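Local coordinates for coiled-coil and C2 domain-containing protein 1-like (Drosophila melanogaster, PDB 6EI6), which binds phosphatidylinositol monophosphates and regulates the ESCRT pathway in endosomal protein sorting, probably by preventing inappropriate polymerisation of the ESCRT-III component Shrub, at residues F146-N159 with E171-F184. Residues are numbered along the deposited sequence; the frame is centred on the assembly and turned at random.
Sequences FPLLNDESFKTKTN and ERFKVDIQRTNRQF. With SO4 (sulfate ion), chain D.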
loop_
_atom_site.group_PDB
_atom_site.type_symbol
_atom_site.label_atom_id
_atom_site.label_comp_id
_atom_site.label_asym_id
_atom_site.label_seq_id
_atom_site.Cartn_x
_atom_site.Cartn_y
_atom_site.Cartn_z
ATOM N N PHE A 146 -6.827 -14.953 -2.622
ATOM C CA PHE A 146 -7.018 -13.921 -1.605
ATOM C C PHE A 146 -7.629 -14.551 -0.357
ATOM O O PHE A 146 -8.728 -15.122 -0.442
ATOM C CB PHE A 146 -7.925 -12.799 -2.141
ATOM C CG PHE A 146 -8.135 -11.688 -1.159
ATOM C CD1 PHE A 146 -8.998 -11.841 -0.081
ATOM C CD2 PHE A 146 -7.435 -10.503 -1.287
ATOM C CE1 PHE A 146 -9.158 -10.835 0.847
ATOM C CE2 PHE A 146 -7.592 -9.489 -0.359
ATOM C CZ PHE A 146 -8.456 -9.653 0.706
ATOM N N PRO A 147 -7.009 -14.445 0.818
ATOM C CA PRO A 147 -7.547 -15.150 1.992
ATOM C C PRO A 147 -8.877 -14.561 2.454
ATOM O O PRO A 147 -9.058 -13.342 2.477
ATOM C CB PRO A 147 -6.449 -14.969 3.052
ATOM C CG PRO A 147 -5.739 -13.734 2.663
ATOM C CD PRO A 147 -5.847 -13.602 1.152
ATOM N N LEU A 148 -9.816 -15.442 2.818
ATOM C CA LEU A 148 -11.097 -14.996 3.365
ATOM C C LEU A 148 -11.299 -15.554 4.772
ATOM O O LEU A 148 -10.321 -15.808 5.485
ATOM C CB LEU A 148 -12.253 -15.388 2.438
ATOM C CG LEU A 148 -12.233 -14.741 1.039
ATOM C CD1 LEU A 148 -13.420 -15.139 0.196
ATOM C CD2 LEU A 148 -12.149 -13.224 1.093
ATOM N N LEU A 149 -12.556 -15.748 5.178
ATOM C CA LEU A 149 -12.878 -16.099 6.563
ATOM C C LEU A 149 -12.588 -17.562 6.859
ATOM O O LEU A 149 -12.894 -18.447 6.053
ATOM C CB LEU A 149 -14.345 -15.819 6.873
ATOM C CG LEU A 149 -14.807 -14.367 6.915
ATOM C CD1 LEU A 149 -13.768 -13.467 7.587
ATOM C CD2 LEU A 149 -15.147 -13.896 5.502
ATOM N N ASN A 150 -12.036 -17.800 8.053
ATOM C CA ASN A 150 -11.587 -19.110 8.516
ATOM C C ASN A 150 -10.853 -19.826 7.398
ATOM O O ASN A 150 -11.468 -20.567 6.622
ATOM C CB ASN A 150 -12.766 -19.929 9.033
ATOM C CG ASN A 150 -13.344 -19.352 10.305
ATOM O OD1 ASN A 150 -14.533 -19.029 10.364
ATOM N ND2 ASN A 150 -12.503 -19.203 11.329
ATOM N N ASP A 151 -9.538 -19.611 7.346
ATOM C CA ASP A 151 -8.744 -19.776 6.134
ATOM C C ASP A 151 -9.203 -20.977 5.315
ATOM O O ASP A 151 -9.292 -22.098 5.826
ATOM C CB ASP A 151 -7.252 -19.899 6.494
ATOM C CG ASP A 151 -6.933 -21.145 7.317
ATOM O OD1 ASP A 151 -7.761 -21.529 8.177
ATOM O OD2 ASP A 151 -5.843 -21.731 7.103
ATOM N N GLU A 152 -9.540 -20.728 4.048
ATOM C CA GLU A 152 -9.454 -19.405 3.413
ATOM C C GLU A 152 -10.658 -19.284 2.505
ATOM O O GLU A 152 -11.750 -19.769 2.843
ATOM C CB GLU A 152 -8.165 -19.254 2.569
ATOM C CG GLU A 152 -6.994 -18.473 3.178
ATOM C CD GLU A 152 -5.769 -18.383 2.233
ATOM O OE1 GLU A 152 -5.946 -18.131 1.012
ATOM O OE2 GLU A 152 -4.623 -18.566 2.717
ATOM N N SER A 153 -10.421 -18.614 1.366
ATOM C CA SER A 153 -11.001 -18.980 0.076
ATOM C C SER A 153 -10.571 -18.020 -1.027
ATOM O O SER A 153 -9.379 -17.746 -1.175
ATOM C CB SER A 153 -12.529 -19.071 0.142
ATOM O OG SER A 153 -12.943 -20.396 0.468
ATOM N N PHE A 154 -11.542 -17.526 -1.795
ATOM C CA PHE A 154 -11.403 -16.751 -3.031
ATOM C C PHE A 154 -10.199 -17.063 -3.906
ATOM O O PHE A 154 -9.079 -16.639 -3.611
ATOM C CB PHE A 154 -11.377 -15.246 -2.770
ATOM C CG PHE A 154 -11.445 -14.440 -4.051
ATOM C CD1 PHE A 154 -12.527 -14.574 -4.907
ATOM C CD2 PHE A 154 -10.413 -13.605 -4.426
ATOM C CE1 PHE A 154 -12.593 -13.865 -6.094
ATOM C CE2 PHE A 154 -10.483 -12.891 -5.618
ATOM C CZ PHE A 154 -11.577 -13.015 -6.443
ATOM N N LYS A 155 -10.437 -17.730 -5.028
ATOM C CA LYS A 155 -9.407 -18.025 -6.012
ATOM C C LYS A 155 -9.980 -17.730 -7.384
ATOM O O LYS A 155 -11.154 -18.002 -7.637
ATOM C CB LYS A 155 -8.940 -19.499 -5.947
ATOM C CG LYS A 155 -8.696 -20.070 -4.538
ATOM C CD LYS A 155 -7.453 -20.975 -4.500
ATOM C CE LYS A 155 -7.479 -21.951 -3.313
ATOM N NZ LYS A 155 -6.905 -23.311 -3.596
ATOM N N THR A 156 -9.159 -17.172 -8.264
ATOM C CA THR A 156 -9.584 -16.888 -9.626
ATOM C C THR A 156 -8.338 -16.852 -10.498
ATOM O O THR A 156 -7.234 -17.126 -10.024
ATOM C CB THR A 156 -10.387 -15.581 -9.711
ATOM O OG1 THR A 156 -10.521 -15.200 -11.088
ATOM C CG2 THR A 156 -9.682 -14.454 -8.973
ATOM N N LYS A 157 -8.511 -16.514 -11.780
ATOM C CA LYS A 157 -7.374 -16.511 -12.697
ATOM C C LYS A 157 -7.635 -15.585 -13.878
ATOM O O LYS A 157 -8.782 -15.339 -14.251
ATOM C CB LYS A 157 -7.053 -17.923 -13.212
ATOM C CG LYS A 157 -7.985 -18.441 -14.314
ATOM C CD LYS A 157 -7.421 -19.689 -14.978
ATOM C CE LYS A 157 -8.288 -20.162 -16.143
ATOM N NZ LYS A 157 -9.232 -21.230 -15.712
ATOM N N THR A 158 -6.551 -15.078 -14.459
ATOM C CA THR A 158 -6.640 -14.244 -15.643
ATOM C C THR A 158 -6.867 -15.108 -16.878
ATOM O O THR A 158 -6.739 -16.340 -16.852
ATOM C CB THR A 158 -5.368 -13.413 -15.832
ATOM O OG1 THR A 158 -4.386 -14.169 -16.564
ATOM C CG2 THR A 158 -4.787 -12.993 -14.480
ATOM N N ASN A 159 -7.186 -14.438 -17.984
ATOM C CA ASN A 159 -7.276 -15.111 -19.270
ATOM C C ASN A 159 -5.912 -15.682 -19.628
ATOM O O ASN A 159 -4.961 -15.591 -18.847
ATOM C CB ASN A 159 -7.741 -14.147 -20.370
ATOM C CG ASN A 159 -9.238 -13.876 -20.334
ATOM O OD1 ASN A 159 -9.998 -14.508 -19.587
ATOM N ND2 ASN A 159 -9.668 -12.922 -21.150
ATOM N N GLU A 171 -6.585 -7.244 -16.078
ATOM C CA GLU A 171 -7.811 -7.771 -15.513
ATOM C C GLU A 171 -7.910 -7.395 -14.053
ATOM O O GLU A 171 -6.929 -7.502 -13.308
ATOM C CB GLU A 171 -7.891 -9.291 -15.669
ATOM C CG GLU A 171 -8.502 -9.722 -16.988
ATOM C CD GLU A 171 -8.302 -11.195 -17.252
ATOM O OE1 GLU A 171 -9.037 -12.009 -16.630
ATOM O OE2 GLU A 171 -7.401 -11.532 -18.067
ATOM N N ARG A 172 -9.114 -6.978 -13.668
ATOM C CA ARG A 172 -9.450 -6.548 -12.324
ATOM C C ARG A 172 -10.412 -7.549 -11.707
ATOM O O ARG A 172 -11.351 -8.003 -12.366
ATOM C CB ARG A 172 -10.092 -5.157 -12.347
ATOM C CG ARG A 172 -9.555 -4.227 -13.422
ATOM C CD ARG A 172 -10.031 -2.772 -13.231
ATOM N NE ARG A 172 -9.042 -1.807 -13.748
ATOM C CZ ARG A 172 -8.423 -0.854 -13.033
ATOM N NH1 ARG A 172 -8.690 -0.675 -11.739
ATOM N NH2 ARG A 172 -7.532 -0.060 -13.623
ATOM N N PHE A 173 -10.193 -7.888 -10.442
ATOM C CA PHE A 173 -11.085 -8.780 -9.715
ATOM C C PHE A 173 -11.457 -8.095 -8.413
ATOM O O PHE A 173 -10.594 -7.509 -7.757
ATOM C CB PHE A 173 -10.436 -10.157 -9.428
ATOM C CG PHE A 173 -9.723 -10.768 -10.624
ATOM C CD1 PHE A 173 -8.466 -10.317 -11.018
ATOM C CD2 PHE A 173 -10.304 -11.790 -11.349
ATOM C CE1 PHE A 173 -7.816 -10.861 -12.114
ATOM C CE2 PHE A 173 -9.653 -12.341 -12.444
ATOM C CZ PHE A 173 -8.414 -11.878 -12.825
ATOM N N LYS A 174 -12.736 -8.137 -8.051
ATOM C CA LYS A 174 -13.216 -7.512 -6.825
ATOM C C LYS A 174 -13.681 -8.581 -5.849
ATOM O O LYS A 174 -14.249 -9.597 -6.249
ATOM C CB LYS A 174 -14.352 -6.530 -7.105
ATOM C CG LYS A 174 -13.935 -5.250 -7.857
ATOM C CD LYS A 174 -15.111 -4.260 -7.933
ATOM C CE LYS A 174 -14.971 -3.276 -9.088
ATOM N NZ LYS A 174 -16.057 -2.245 -9.096
ATOM N N VAL A 175 -13.435 -8.371 -4.568
ATOM C CA VAL A 175 -13.911 -9.303 -3.559
ATOM C C VAL A 175 -14.502 -8.497 -2.402
ATOM O O VAL A 175 -14.245 -7.299 -2.252
ATOM C CB VAL A 175 -12.784 -10.259 -3.083
ATOM C CG1 VAL A 175 -11.878 -9.581 -2.068
ATOM C CG2 VAL A 175 -13.375 -11.522 -2.513
ATOM N N ASP A 176 -15.339 -9.167 -1.604
ATOM C CA ASP A 176 -15.983 -8.559 -0.442
ATOM C C ASP A 176 -15.157 -8.798 0.815
ATOM O O ASP A 176 -14.752 -9.930 1.103
ATOM C CB ASP A 176 -17.388 -9.124 -0.233
ATOM C CG ASP A 176 -18.453 -8.313 -0.939
ATOM O OD1 ASP A 176 -18.292 -7.066 -1.050
ATOM O OD2 ASP A 176 -19.442 -8.935 -1.405
ATOM N N ILE A 177 -14.931 -7.732 1.568
ATOM C CA ILE A 177 -14.302 -7.819 2.876
ATOM C C ILE A 177 -15.292 -7.285 3.900
ATOM O O ILE A 177 -16.244 -6.574 3.563
ATOM C CB ILE A 177 -12.978 -7.032 2.929
ATOM C CG1 ILE A 177 -13.256 -5.545 2.674
ATOM C CG2 ILE A 177 -11.980 -7.597 1.920
ATOM C CD1 ILE A 177 -12.049 -4.742 2.233
ATOM N N GLN A 178 -15.064 -7.642 5.164
ATOM C CA GLN A 178 -15.781 -7.048 6.291
ATOM C C GLN A 178 -14.776 -6.323 7.179
ATOM O O GLN A 178 -14.147 -6.941 8.045
ATOM C CB GLN A 178 -16.542 -8.091 7.092
ATOM C CG GLN A 178 -17.640 -8.779 6.330
ATOM C CD GLN A 178 -17.281 -10.210 6.024
ATOM O OE1 GLN A 178 -17.096 -11.029 6.936
ATOM N NE2 GLN A 178 -17.167 -10.525 4.736
ATOM N N ARG A 179 -14.660 -5.006 6.978
ATOM C CA ARG A 179 -13.827 -4.176 7.838
ATOM C C ARG A 179 -14.136 -4.383 9.317
ATOM O O ARG A 179 -13.248 -4.219 10.165
ATOM C CB ARG A 179 -14.016 -2.710 7.462
ATOM C CG ARG A 179 -13.468 -2.366 6.106
ATOM C CD ARG A 179 -13.869 -0.978 5.690
ATOM N NE ARG A 179 -13.449 -0.669 4.324
ATOM C CZ ARG A 179 -12.290 -0.102 4.016
ATOM N NH1 ARG A 179 -11.445 0.207 4.987
ATOM N NH2 ARG A 179 -11.973 0.159 2.749
ATOM N N THR A 180 -15.379 -4.762 9.639
ATOM C CA THR A 180 -15.789 -4.920 11.032
ATOM C C THR A 180 -15.189 -6.174 11.665
ATOM O O THR A 180 -14.835 -6.162 12.848
ATOM C CB THR A 180 -17.315 -4.951 11.126
ATOM O OG1 THR A 180 -17.860 -3.858 10.378
ATOM C CG2 THR A 180 -17.756 -4.826 12.559
ATOM N N ASN A 181 -15.075 -7.264 10.908
ATOM C CA ASN A 181 -14.577 -8.526 11.462
ATOM C C ASN A 181 -13.108 -8.396 11.857
ATOM O O ASN A 181 -12.248 -8.135 11.006
ATOM C CB ASN A 181 -14.747 -9.662 10.450
ATOM C CG ASN A 181 -14.786 -11.042 11.107
ATOM O OD1 ASN A 181 -15.456 -11.946 10.613
ATOM N ND2 ASN A 181 -14.079 -11.201 12.233
ATOM N N ARG A 182 -12.812 -8.607 13.142
ATOM C CA ARG A 182 -11.430 -8.477 13.602
ATOM C C ARG A 182 -10.500 -9.504 12.959
ATOM O O ARG A 182 -9.291 -9.265 12.881
ATOM C CB ARG A 182 -11.360 -8.570 15.135
ATOM C CG ARG A 182 -11.738 -9.919 15.724
ATOM C CD ARG A 182 -12.884 -9.755 16.733
ATOM N NE ARG A 182 -13.510 -11.027 17.113
ATOM C CZ ARG A 182 -14.603 -11.535 16.541
ATOM N NH1 ARG A 182 -15.195 -10.893 15.539
ATOM N NH2 ARG A 182 -15.098 -12.695 16.965
ATOM N N GLN A 183 -11.029 -10.623 12.468
ATOM C CA GLN A 183 -10.178 -11.569 11.762
ATOM C C GLN A 183 -9.944 -11.171 10.307
ATOM O O GLN A 183 -8.959 -11.619 9.707
ATOM C CB GLN A 183 -10.767 -12.979 11.839
ATOM C CG GLN A 183 -11.604 -13.399 10.642
ATOM C CD GLN A 183 -11.705 -14.922 10.523
ATOM O OE1 GLN A 183 -10.918 -15.661 11.125
ATOM N NE2 GLN A 183 -12.688 -15.392 9.763
ATOM N N PHE A 184 -10.806 -10.337 9.724
ATOM C CA PHE A 184 -10.433 -9.710 8.462
ATOM C C PHE A 184 -9.326 -8.693 8.678
ATOM O O PHE A 184 -8.457 -8.507 7.814
ATOM C CB PHE A 184 -11.630 -9.021 7.829
ATOM C CG PHE A 184 -12.200 -9.751 6.665
ATOM C CD1 PHE A 184 -11.451 -9.950 5.514
ATOM C CD2 PHE A 184 -13.503 -10.229 6.713
ATOM C CE1 PHE A 184 -11.989 -10.626 4.424
ATOM C CE2 PHE A 184 -14.054 -10.894 5.636
ATOM C CZ PHE A 184 -13.300 -11.102 4.489
HETATM S S SO4 D . -9.707 -24.363 -12.911
HETATM O O1 SO4 D . -9.276 -23.111 -13.543
HETATM O O2 SO4 D . -10.145 -24.093 -11.535
HETATM O O3 SO4 D . -10.818 -24.951 -13.676
HETATM O O4 SO4 D . -8.585 -25.306 -12.894
#
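V175 sits between two phenylalanine rings, F146 and F154, and gives one methyl to each, at the edge strands of the two sheets of the C2-domain beta sandwich. CG1 lies over the centre of one face of the F146 ring, 4.2 Å from its centroid. The opposite face of that ring takes P147 CD. CG2 lies over one face of the F154 ring, 4.0 Å from the centroid, while F173 CB and F146 CB meet the edge of that ring. CG1 stands between the backbone N and the carbonyl carbon (chi1 80°) and CG2 is anti to N, which turns one methyl to each ring. Both contacts are CH-pi. Strand 155-157 is outermost in one sheet and strand 171-176 in the other. Their axes are 9.2 Å apart and run nearly antiparallel, at 166°. Strand 171-176 pairs with strand 119-128, whose L120 and I122 also touch F146. The ring of F184, in helix 182-190, meets L148 CD2 at its edge. I177 CA and Q178 N lie over one of its faces.

Further along, the F173 ring has K157 O at its edge, 3.6 Å from CE2. T156 approaches the same ring obliquely, with OG1 3.3 Å from CE2. K157 itself turns outward, and its NZ donates a hydrogen bond to O1 of a sulfate ion, 2.9 Å away and probably from the crystallisation liquor. At the start of strand 171-176 the E171 carboxylate reaches across to the backbone of T158 and N159. N159 N donates to E171 OE2 at 2.9 Å, nearly straight at 168°, on the syn lone pair. With an alanine in place of E171, the N159 amide would probably lose its acceptor and a gap would open beside T158 CB. T158 OG1 donates to N159 O at 2.8 Å, in the carbonyl plane.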